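Local coordinates for protein FMN-dependent nitronate monooxygenase (Shewanella oneidensis, PDB 5LSM) that probably oxidises propionate 3-nitronate with molecular oxygen, using bound FMN as cofactor, and yields 3-oxopropanoate, nitrate and nitrite, at residues Asn67-Glu75 and Arg110-Leu121; Thr268-Ala276 and Met290-Ser301. All coordinates share one frame; numbering follows the deposited sequence.

In the fold
From the N terminus, the chain reaches strand 66-71 of the TIM barrel, leaves it at residues 72-75, and runs through helices 80-89 and 91-97 and the unmodelled residues 103-109. It then returns as segment 110-121, so contact 1 closes that long loop over the strand. Contact 2 follows in series, neither nesting nor crossing: it closes a much shorter loop, made of strand 276-279 and helix 282-287, and joins the hairpin turn after strand 265-268 to the irregular chain before helix 301-313. The two contacts meet where His73 ND1 lies 3.7 Å from Phe297 CE2. Trp86 of helix 80-89, within the first loop, also packs on Leu270 and Val294.

Contact 1: residues Asn67-Glu75 and Arg110-Leu121; sequences NVNFFCHRE and RTPYSKAQAEVL. With FMN (flavin mononucleotide), chain I.
Phe70 and Tyr113 form the aromatic centre of a beta-alpha unit of the TIM barrel, in which strand 67-71 lies under helix 115-121 and the two run antiparallel (173°). The pair is edge-to-face: Tyr113 presents its CD1 edge to one face of Phe70, off toward the rim, with ring centroids 5.1 Å apart. Phe131 of the neighbouring strand meets the Tyr113 ring edge-to-face in turn.

Aliphatic packing extends this centre along the helix. Leu121 sets CD1 against Phe70 CE1 at 3.7 Å, and its CD2 meets Val68 CG2 tip to tip. One turn earlier the CG of Gln117 touches Phe70 CE2; the chain bends at chi2 (94°) and carries the amide back to Ser114, where OE1 accepts from both the N and OG, which approach from opposite faces of its plane. Ser114 and Gln117 thereby make a capping box at the helix start.

Beyond the strand end, Pro112 packs against His73 and Glu75, crossing both side chains at about a right angle. Pro112 CB sits over one face of the His73 ring, off-centre, and 3.4 Å from His73 O, while Pro112 CD lies 3.5 Å from Glu75 OE1.

Polar contacts fix the register here. Tyr113 N donates to Phe71 O (2.9 Å), and Pro112 CA adds a CA-H...O contact to the same oxygen. Water 1 accepts from Phe71 N and bonds weakly to Thr111 O.

On the far side of the strand the flavin is bound. The Phe71 ring has FMN N3 at its edge, and Asn69, with CG anti to the backbone N (chi1 -180°), offers its amide to the pyrimidine end: FMN N3 donates to Asn69 OD1 at 2.7 Å, and Asn69 ND2 returns a weak bond to FMN O2 at 3.1 Å.

Contact 2: residues Thr268-Ala276 and Met290-Ser301; sequences TNLFSGRPA and MNEAVPDFPLAS
A chi1 of 64° tucks CG of Asn269 between its own backbone N and carbonyl carbon, and this turns the carboxamide onto the backbone of Asn291. Both ends of the amide are used: Asn269 OD1 accepts from Asn291 N at 2.9 Å, and Asn269 ND2 donates to Asn291 O at 2.7 Å. The second bond is the straighter (167°); the acceptor lies in the amide plane of Asn269, although the donor stands above the carbonyl plane of Asn291. In Phe297 chi1 is 180°, with CG anti to the backbone N, which brings the ring carbons against CG and CD of Arg274. The closest approach there is Arg274 CG to Phe297 CB, 3.4 Å; the guanidinium turns away, and NH2 bonds to His185 O.

Between these two grips the chains pack through backbone and small groups. Val294 CG1 rests 3.5 Å from Asn269 O, and its CG2 meets Leu270 CD2. Met290, bent at chi2 and chi3, curls its end back over Asn269 and Pro275. Gly273 CA lies 3.2 Å from Pro295 O, and the methyl of Ala300 covers Gly273 N. The carbonyl of Ser272 receives CA-H contacts from both Phe297 and the cis-linked Pro298. Two waters bridge the segments: water 2 donates to Leu270 O and Ala300 O, while water 3 accepts from Phe297 N and bonds weakly to Gly273 O.

Ser272 OG accepts from Arg274 N in an ST turn and is hydrogen-bonded to His182, whose ring also meets Phe297 edge-to-face. The Phe297 side chain is about 9 Å from FMN (nearest atoms). Paired backbone bonds between Thr268 and Ala276 close a beta-hairpin between strands 265-268 and 276-279, packed against the irregular chain before helix 301-313, near the flavin pocket.

Contact 1: residues Asn67-Glu75 and Arg110-Leu121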
loop_
_atom_site.group_PDB
_atom_site.type_symbol
_atom_site.label_atom_id
_atom_site.label_comp_id
_atom_site.label_asym_id
_atom_site.label_seq_id
_atom_site.Cartn_x
_atom_site.Cartn_y
_atom_site.Cartn_z
ATOM N N ASN A 67 15.480 7.707 21.328
ATOM C CA ASN A 67 15.899 7.194 20.032
ATOM C C ASN A 67 16.390 8.403 19.276
ATOM O O ASN A 67 15.670 9.377 19.174
ATOM C CB ASN A 67 14.682 6.567 19.342
ATOM C CG ASN A 67 14.855 6.382 17.830
ATOM O OD1 ASN A 67 15.961 6.194 17.311
ATOM N ND2 ASN A 67 13.733 6.344 17.131
ATOM N N VAL A 68 17.665 8.419 18.895
ATOM C CA VAL A 68 18.174 9.499 18.035
ATOM C C VAL A 68 18.334 8.980 16.610
ATOM O O VAL A 68 18.801 7.849 16.396
ATOM C CB VAL A 68 19.505 10.119 18.558
ATOM C CG1 VAL A 68 19.389 10.441 20.030
ATOM C CG2 VAL A 68 20.685 9.188 18.324
ATOM N N ASN A 69 17.853 9.773 15.651
ATOM C CA ASN A 69 17.682 9.315 14.269
ATOM C C ASN A 69 18.641 10.026 13.324
ATOM O O ASN A 69 18.785 11.252 13.402
ATOM C CB ASN A 69 16.244 9.567 13.814
ATOM C CG ASN A 69 15.998 9.111 12.399
ATOM O OD1 ASN A 69 16.033 9.916 11.458
ATOM N ND2 ASN A 69 15.859 7.798 12.220
ATOM N N PHE A 70 19.236 9.265 12.400
ATOM C CA PHE A 70 20.153 9.808 11.405
ATOM C C PHE A 70 19.926 9.221 10.019
ATOM O O PHE A 70 19.467 8.082 9.882
ATOM C CB PHE A 70 21.600 9.524 11.808
ATOM C CG PHE A 70 22.063 10.325 12.969
ATOM C CD1 PHE A 70 21.912 9.843 14.263
ATOM C CD2 PHE A 70 22.628 11.575 12.777
ATOM C CE1 PHE A 70 22.338 10.591 15.348
ATOM C CE2 PHE A 70 23.060 12.327 13.859
ATOM C CZ PHE A 70 22.903 11.836 15.149
ATOM N N PHE A 71 20.327 9.990 9.003
ATOM C CA PHE A 71 20.411 9.503 7.632
ATOM C C PHE A 71 21.792 8.983 7.376
ATOM O O PHE A 71 22.760 9.695 7.626
ATOM C CB PHE A 71 20.169 10.630 6.630
ATOM C CG PHE A 71 18.773 11.129 6.602
ATOM C CD1 PHE A 71 17.753 10.465 7.281
ATOM C CD2 PHE A 71 18.462 12.247 5.860
ATOM C CE1 PHE A 71 16.453 10.939 7.239
ATOM C CE2 PHE A 71 17.157 12.710 5.795
ATOM C CZ PHE A 71 16.157 12.059 6.490
ATOM N N CYS A 72 21.880 7.809 6.757
ATOM C CA CYS A 72 23.163 7.285 6.281
ATOM C C CYS A 72 23.051 6.854 4.808
ATOM O O CYS A 72 23.191 5.684 4.453
ATOM C CB CYS A 72 23.605 6.120 7.152
ATOM S SG CYS A 72 22.375 4.822 7.197
ATOM N N HIS A 73 22.755 7.835 3.973
ATOM C CA HIS A 73 22.706 7.670 2.535
ATOM C C HIS A 73 24.106 7.894 1.964
ATOM O O HIS A 73 24.963 8.518 2.604
ATOM C CB HIS A 73 21.745 8.696 1.924
ATOM C CG HIS A 73 22.098 10.123 2.237
ATOM N ND1 HIS A 73 21.860 10.700 3.468
ATOM C CD2 HIS A 73 22.642 11.096 1.468
ATOM C CE1 HIS A 73 22.273 11.954 3.454
ATOM N NE2 HIS A 73 22.733 12.224 2.245
ATOM N N ARG A 74 24.309 7.425 0.739
ATOM C CA ARG A 74 25.477 7.796 -0.020
ATOM C C ARG A 74 25.290 9.212 -0.551
ATOM O O ARG A 74 24.212 9.568 -1.024
ATOM C CB ARG A 74 25.698 6.807 -1.155
ATOM C CG ARG A 74 25.727 5.352 -0.692
ATOM C CD ARG A 74 26.718 4.519 -1.492
ATOM N NE ARG A 74 26.283 4.302 -2.873
ATOM C CZ ARG A 74 25.325 3.452 -3.241
ATOM N NH1 ARG A 74 24.664 2.733 -2.336
ATOM N NH2 ARG A 74 25.021 3.320 -4.527
ATOM N N GLU A 75 26.304 10.051 -0.358
ATOM C CA GLU A 75 26.326 11.362 -0.976
ATOM C C GLU A 75 26.264 11.198 -2.488
ATOM O O GLU A 75 26.745 10.194 -3.015
ATOM C CB GLU A 75 27.575 12.135 -0.565
ATOM C CG GLU A 75 27.575 12.532 0.906
ATOM C CD GLU A 75 28.598 13.600 1.233
ATOM O OE1 GLU A 75 28.506 14.191 2.332
ATOM O OE2 GLU A 75 29.505 13.834 0.406
ATOM N N ARG A 110 20.464 16.787 4.624
ATOM C CA ARG A 110 21.906 17.082 4.610
ATOM C C ARG A 110 22.753 15.946 5.191
ATOM O O ARG A 110 22.340 15.267 6.142
ATOM C CB ARG A 110 22.211 18.358 5.405
ATOM C CG ARG A 110 21.509 19.607 4.899
ATOM C CD ARG A 110 22.046 20.859 5.576
ATOM N NE ARG A 110 23.505 20.925 5.515
ATOM C CZ ARG A 110 24.208 21.226 4.424
ATOM N NH1 ARG A 110 23.599 21.521 3.282
ATOM N NH2 ARG A 110 25.533 21.244 4.478
ATOM N N THR A 111 23.915 15.732 4.576
ATOM C CA THR A 111 25.117 15.153 5.222
ATOM C C THR A 111 24.919 13.858 6.056
ATOM O O THR A 111 24.246 13.868 7.092
ATOM C CB THR A 111 25.891 16.219 6.025
ATOM O OG1 THR A 111 27.220 15.765 6.241
ATOM C CG2 THR A 111 25.230 16.525 7.392
ATOM N N PRO A 112 25.501 12.732 5.599
ATOM C CA PRO A 112 25.242 11.477 6.320
ATOM C C PRO A 112 25.959 11.363 7.661
ATOM O O PRO A 112 26.917 12.080 7.922
ATOM C CB PRO A 112 25.733 10.388 5.356
ATOM C CG PRO A 112 26.623 11.085 4.397
ATOM C CD PRO A 112 26.089 12.484 4.273
ATOM N N TYR A 113 25.449 10.483 8.513
ATOM C CA TYR A 113 26.079 10.171 9.798
ATOM C C TYR A 113 27.577 9.896 9.614
ATOM O O TYR A 113 27.972 9.127 8.742
ATOM C CB TYR A 113 25.370 8.984 10.452
ATOM C CG TYR A 113 25.960 8.557 11.764
ATOM C CD1 TYR A 113 25.725 9.278 12.923
ATOM C CD2 TYR A 113 26.699 7.383 11.857
ATOM C CE1 TYR A 113 26.278 8.885 14.128
ATOM C CE2 TYR A 113 27.267 6.993 13.042
ATOM C CZ TYR A 113 27.051 7.735 14.176
ATOM O OH TYR A 113 27.650 7.328 15.339
ATOM N N SER A 114 28.394 10.602 10.395
ATOM C CA SER A 114 29.859 10.523 10.304
ATOM C C SER A 114 30.501 10.435 11.698
ATOM O O SER A 114 29.813 10.515 12.717
ATOM C CB SER A 114 30.395 11.755 9.581
ATOM O OG SER A 114 30.092 12.927 10.315
ATOM N N LYS A 115 31.823 10.294 11.727
ATOM C CA LYS A 115 32.598 10.428 12.957
ATOM C C LYS A 115 32.245 11.708 13.720
ATOM O O LYS A 115 32.227 11.721 14.951
ATOM C CB LYS A 115 34.100 10.401 12.644
ATOM C CG LYS A 115 34.984 9.986 13.816
ATOM C CD LYS A 115 34.966 8.474 14.024
ATOM C CE LYS A 115 35.950 8.025 15.100
ATOM N NZ LYS A 115 35.692 8.669 16.418
ATOM N N ALA A 116 31.937 12.772 12.991
ATOM C CA ALA A 116 31.589 14.062 13.608
ATOM C C ALA A 116 30.358 13.988 14.507
ATOM O O ALA A 116 30.344 14.561 15.594
ATOM C CB ALA A 116 31.377 15.112 12.532
ATOM N N GLN A 117 29.310 13.312 14.044
ATOM C CA GLN A 117 28.105 13.150 14.866
ATOM C C GLN A 117 28.341 12.138 15.983
ATOM O O GLN A 117 27.895 12.334 17.107
ATOM C CB GLN A 117 26.901 12.736 14.016
ATOM C CG GLN A 117 26.242 13.897 13.302
ATOM C CD GLN A 117 26.756 14.109 11.900
ATOM O OE1 GLN A 117 27.588 13.351 11.399
ATOM N NE2 GLN A 117 26.248 15.139 11.248
ATOM N N ALA A 118 29.056 11.067 15.665
ATOM C CA ALA A 118 29.510 10.105 16.672
ATOM C C ALA A 118 30.120 10.768 17.919
ATOM O O ALA A 118 29.838 10.356 19.046
ATOM C CB ALA A 118 30.513 9.146 16.057
ATOM N N GLU A 119 30.992 11.748 17.717
ATOM C CA GLU A 119 31.730 12.320 18.835
ATOM C C GLU A 119 30.774 12.983 19.822
ATOM O O GLU A 119 30.917 12.801 21.031
ATOM C CB GLU A 119 32.802 13.309 18.353
ATOM N N VAL A 120 29.767 13.688 19.298
ATOM C CA VAL A 120 28.686 14.265 20.115
ATOM C C VAL A 120 27.797 13.207 20.794
ATOM O O VAL A 120 27.508 13.306 21.978
ATOM C CB VAL A 120 27.782 15.188 19.274
ATOM C CG1 VAL A 120 26.650 15.747 20.121
ATOM C CG2 VAL A 120 28.599 16.321 18.665
ATOM N N LEU A 121 27.359 12.204 20.044
ATOM C CA LEU A 121 26.520 11.150 20.605
ATOM C C LEU A 121 27.213 10.435 21.761
ATOM O O LEU A 121 26.566 9.977 22.709
ATOM C CB LEU A 121 26.154 10.119 19.532
ATOM C CG LEU A 121 24.913 10.353 18.669
ATOM C CD1 LEU A 121 24.492 9.047 17.996
ATOM C CD2 LEU A 121 23.761 10.928 19.489
HETATM N N1 FMN I . 11.996 8.748 9.296
HETATM C C2 FMN I . 13.317 8.904 9.600
HETATM O O2 FMN I . 14.046 7.886 9.712
HETATM N N3 FMN I . 13.881 10.119 9.761
HETATM C C4 FMN I . 13.167 11.249 9.642
HETATM O O4 FMN I . 13.688 12.370 9.780
HETATM C C4A FMN I . 11.734 11.147 9.304
HETATM N N5 FMN I . 10.979 12.243 9.204
HETATM C C5A FMN I . 9.658 12.165 8.968
HETATM C C6 FMN I . 8.938 13.354 8.905
HETATM C C7 FMN I . 7.577 13.341 8.679
HETATM C C7M FMN I . 6.852 14.659 8.593
HETATM C C8 FMN I . 6.880 12.035 8.495
HETATM C C8M FMN I . 5.389 12.022 8.234
HETATM C C9 FMN I . 7.601 10.834 8.552
HETATM C C9A FMN I . 8.987 10.843 8.783
HETATM N N10 FMN I . 9.780 9.659 8.900
HETATM C C10 FMN I . 11.163 9.801 9.144
HETATM C "C1'" FMN I . 9.226 8.307 8.703
HETATM C "C2'" FMN I . 8.678 7.731 9.998
HETATM O "O2'" FMN I . 9.773 7.219 10.780
HETATM C "C3'" FMN I . 7.666 6.610 9.721
HETATM O "O3'" FMN I . 8.199 5.713 8.740
HETATM C "C4'" FMN I . 6.318 7.101 9.191
HETATM O "O4'" FMN I . 5.903 8.348 9.761
HETATM C "C5'" FMN I . 5.282 6.022 9.466
HETATM O "O5'" FMN I . 4.038 6.318 8.837
HETATM P P FMN I . 2.916 7.278 9.476
HETATM O O1P FMN I . 2.971 7.111 10.978
HETATM O O2P FMN I . 1.647 6.757 8.851
HETATM O O3P FMN I . 3.350 8.618 9.001
HETATM O O HOH W 1 21.859 12.445 9.010
#

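Contact 2: residues Thr268-Ala276 and Met290-Ser301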
loop_
_atom_site.group_PDB
_atom_site.type_symbol
_atom_site.label_atom_id
_atom_site.label_comp_id
_atom_site.label_asym_id
_atom_site.label_seq_id
_atom_site.Cartn_x
_atom_site.Cartn_y
_atom_site.Cartn_z
ATOM N N THR A 268 6.643 11.559 -4.053
ATOM C CA THR A 268 7.233 12.615 -4.872
ATOM C C THR A 268 8.719 12.754 -4.560
ATOM O O THR A 268 9.117 12.655 -3.404
ATOM C CB THR A 268 6.548 13.976 -4.629
ATOM O OG1 THR A 268 7.239 14.999 -5.337
ATOM C CG2 THR A 268 6.549 14.357 -3.162
ATOM N N ASN A 269 9.541 12.920 -5.600
ATOM C CA ASN A 269 10.961 13.245 -5.416
ATOM C C ASN A 269 11.270 14.729 -5.603
ATOM O O ASN A 269 12.436 15.139 -5.598
ATOM C CB ASN A 269 11.830 12.412 -6.356
ATOM C CG ASN A 269 11.576 12.716 -7.842
ATOM O OD1 ASN A 269 10.501 13.133 -8.243
ATOM N ND2 ASN A 269 12.561 12.432 -8.658
ATOM N N LEU A 270 10.225 15.541 -5.729
ATOM C CA LEU A 270 10.385 16.909 -6.226
ATOM C C LEU A 270 11.086 17.812 -5.219
ATOM O O LEU A 270 11.723 18.773 -5.615
ATOM C CB LEU A 270 9.028 17.516 -6.623
ATOM C CG LEU A 270 8.401 16.994 -7.924
ATOM C CD1 LEU A 270 6.997 17.504 -8.104
ATOM C CD2 LEU A 270 9.234 17.381 -9.136
ATOM N N PHE A 271 10.982 17.509 -3.929
ATOM C CA PHE A 271 11.450 18.431 -2.899
ATOM C C PHE A 271 12.843 18.099 -2.396
ATOM O O PHE A 271 13.498 18.938 -1.785
ATOM C CB PHE A 271 10.491 18.437 -1.709
ATOM C CG PHE A 271 9.096 18.795 -2.071
ATOM C CD1 PHE A 271 8.708 20.122 -2.149
ATOM C CD2 PHE A 271 8.191 17.812 -2.432
ATOM C CE1 PHE A 271 7.416 20.463 -2.496
ATOM C CE2 PHE A 271 6.887 18.141 -2.781
ATOM C CZ PHE A 271 6.509 19.471 -2.828
ATOM N N SER A 272 13.270 16.862 -2.588
ATOM C CA SER A 272 14.493 16.380 -1.945
ATOM C C SER A 272 15.452 15.625 -2.895
ATOM O O SER A 272 16.665 15.626 -2.676
ATOM C CB SER A 272 14.115 15.489 -0.773
ATOM O OG SER A 272 13.595 14.263 -1.254
ATOM N N GLY A 273 14.913 15.002 -3.946
ATOM C CA GLY A 273 15.678 14.059 -4.776
ATOM C C GLY A 273 15.331 12.591 -4.550
ATOM O O GLY A 273 15.827 11.708 -5.256
ATOM N N ARG A 274 14.531 12.322 -3.518
ATOM C CA ARG A 274 14.219 10.952 -3.128
ATOM C C ARG A 274 12.730 10.808 -2.874
ATOM O O ARG A 274 12.085 11.730 -2.350
ATOM C CB ARG A 274 15.033 10.555 -1.877
ATOM C CG ARG A 274 16.259 9.706 -2.201
ATOM C CD ARG A 274 16.990 9.214 -0.959
ATOM N NE ARG A 274 16.458 7.931 -0.551
ATOM C CZ ARG A 274 17.100 6.775 -0.597
ATOM N NH1 ARG A 274 18.382 6.707 -0.899
ATOM N NH2 ARG A 274 16.460 5.683 -0.241
ATOM N N PRO A 275 12.158 9.665 -3.270
ATOM C CA PRO A 275 10.717 9.430 -3.053
ATOM C C PRO A 275 10.282 9.675 -1.600
ATOM O O PRO A 275 10.818 9.056 -0.686
ATOM C CB PRO A 275 10.539 7.962 -3.402
ATOM C CG PRO A 275 11.678 7.634 -4.280
ATOM C CD PRO A 275 12.828 8.498 -3.847
ATOM N N ALA A 276 9.330 10.583 -1.409
ATOM C CA ALA A 276 8.734 10.813 -0.103
ATOM C C ALA A 276 7.230 11.058 -0.251
ATOM O O ALA A 276 6.793 11.640 -1.258
ATOM C CB ALA A 276 9.397 12.010 0.562
ATOM N N MET A 290 6.197 12.251 -9.539
ATOM C CA MET A 290 7.587 11.797 -9.710
ATOM C C MET A 290 8.187 12.458 -10.932
ATOM O O MET A 290 7.494 12.665 -11.928
ATOM C CB MET A 290 7.656 10.269 -9.902
ATOM C CG MET A 290 7.386 9.439 -8.648
ATOM S SD MET A 290 8.437 9.828 -7.226
ATOM C CE MET A 290 9.994 9.077 -7.693
ATOM N N ASN A 291 9.494 12.713 -10.893
ATOM C CA ASN A 291 10.182 13.329 -12.030
ATOM C C ASN A 291 11.634 12.880 -12.152
ATOM O O ASN A 291 12.439 13.090 -11.252
ATOM C CB ASN A 291 10.108 14.853 -11.930
ATOM C CG ASN A 291 10.390 15.548 -13.258
ATOM O OD1 ASN A 291 11.364 15.238 -13.944
ATOM N ND2 ASN A 291 9.549 16.515 -13.607
ATOM N N GLU A 292 11.993 12.420 -13.343
ATOM C CA GLU A 292 13.282 11.788 -13.592
ATOM C C GLU A 292 14.419 12.818 -13.682
ATOM O O GLU A 292 15.588 12.464 -13.554
ATOM C CB GLU A 292 13.207 10.965 -14.880
ATOM C CG GLU A 292 12.064 9.937 -14.905
ATOM C CD GLU A 292 10.652 10.543 -15.076
ATOM O OE1 GLU A 292 10.489 11.608 -15.730
ATOM O OE2 GLU A 292 9.683 9.925 -14.574
ATOM N N ALA A 293 14.065 14.097 -13.825
ATOM C CA ALA A 293 15.044 15.190 -14.015
ATOM C C ALA A 293 15.575 15.841 -12.717
ATOM O O ALA A 293 16.514 16.618 -12.761
ATOM C CB ALA A 293 14.430 16.262 -14.904
ATOM N N VAL A 294 14.952 15.546 -11.580
ATOM C CA VAL A 294 15.367 16.091 -10.295
ATOM C C VAL A 294 16.740 15.568 -9.869
ATOM O O VAL A 294 17.022 14.394 -9.995
ATOM C CB VAL A 294 14.349 15.729 -9.207
ATOM C CG1 VAL A 294 14.697 16.395 -7.883
ATOM C CG2 VAL A 294 12.953 16.132 -9.663
ATOM N N PRO A 295 17.600 16.451 -9.347
ATOM C CA PRO A 295 18.902 15.971 -8.914
ATOM C C PRO A 295 18.852 14.983 -7.745
ATOM O O PRO A 295 17.894 14.965 -6.958
ATOM C CB PRO A 295 19.646 17.253 -8.504
ATOM C CG PRO A 295 18.613 18.319 -8.422
ATOM C CD PRO A 295 17.521 17.924 -9.346
ATOM N N ASP A 296 19.936 14.232 -7.594
ATOM C CA ASP A 296 20.043 13.253 -6.534
ATOM C C ASP A 296 19.914 13.889 -5.150
ATOM O O ASP A 296 20.244 15.050 -4.952
ATOM C CB ASP A 296 21.359 12.495 -6.644
ATOM C CG ASP A 296 21.411 11.597 -7.858
ATOM O OD1 ASP A 296 20.334 11.250 -8.387
ATOM O OD2 ASP A 296 22.536 11.237 -8.276
ATOM N N PHE A 297 19.324 13.121 -4.243
ATOM C CA PHE A 297 19.194 13.455 -2.834
ATOM C C PHE A 297 20.560 13.720 -2.172
ATOM O O PHE A 297 21.478 12.918 -2.323
ATOM C CB PHE A 297 18.491 12.273 -2.148
ATOM C CG PHE A 297 18.279 12.454 -0.693
ATOM C CD1 PHE A 297 17.209 13.204 -0.228
ATOM C CD2 PHE A 297 19.166 11.900 0.221
ATOM C CE1 PHE A 297 17.026 13.414 1.126
ATOM C CE2 PHE A 297 18.977 12.075 1.584
ATOM C CZ PHE A 297 17.901 12.832 2.036
ATOM N N PRO A 298 20.686 14.822 -1.396
ATOM C CA PRO A 298 19.658 15.799 -1.032
ATOM C C PRO A 298 19.708 17.133 -1.798
ATOM O O PRO A 298 19.279 18.164 -1.266
ATOM C CB PRO A 298 19.957 16.057 0.446
ATOM C CG PRO A 298 21.436 15.972 0.511
ATOM C CD PRO A 298 21.831 14.899 -0.471
ATOM N N LEU A 299 20.137 17.111 -3.051
ATOM C CA LEU A 299 20.475 18.356 -3.726
ATOM C C LEU A 299 19.246 19.203 -4.073
ATOM O O LEU A 299 19.291 20.420 -3.962
ATOM C CB LEU A 299 21.339 18.082 -4.953
ATOM C CG LEU A 299 22.653 17.397 -4.575
ATOM C CD1 LEU A 299 23.435 16.943 -5.788
ATOM C CD2 LEU A 299 23.506 18.283 -3.667
ATOM N N ALA A 300 18.116 18.554 -4.315
ATOM C CA ALA A 300 16.962 19.220 -4.922
ATOM C C ALA A 300 16.282 20.246 -4.016
ATOM O O ALA A 300 15.617 21.154 -4.510
ATOM C CB ALA A 300 15.947 18.190 -5.390
ATOM N N SER A 301 16.473 20.124 -2.705
ATOM C CA SER A 301 15.899 21.077 -1.745
ATOM C C SER A 301 16.311 22.503 -2.044
ATOM O O SER A 301 15.506 23.418 -1.920
ATOM C CB SER A 301 16.312 20.735 -0.306
ATOM O OG SER A 301 16.487 19.344 -0.166
HETATM O O HOH W 2 13.470 20.816 -6.421
HETATM O O HOH W 3 18.775 10.236 -4.862
#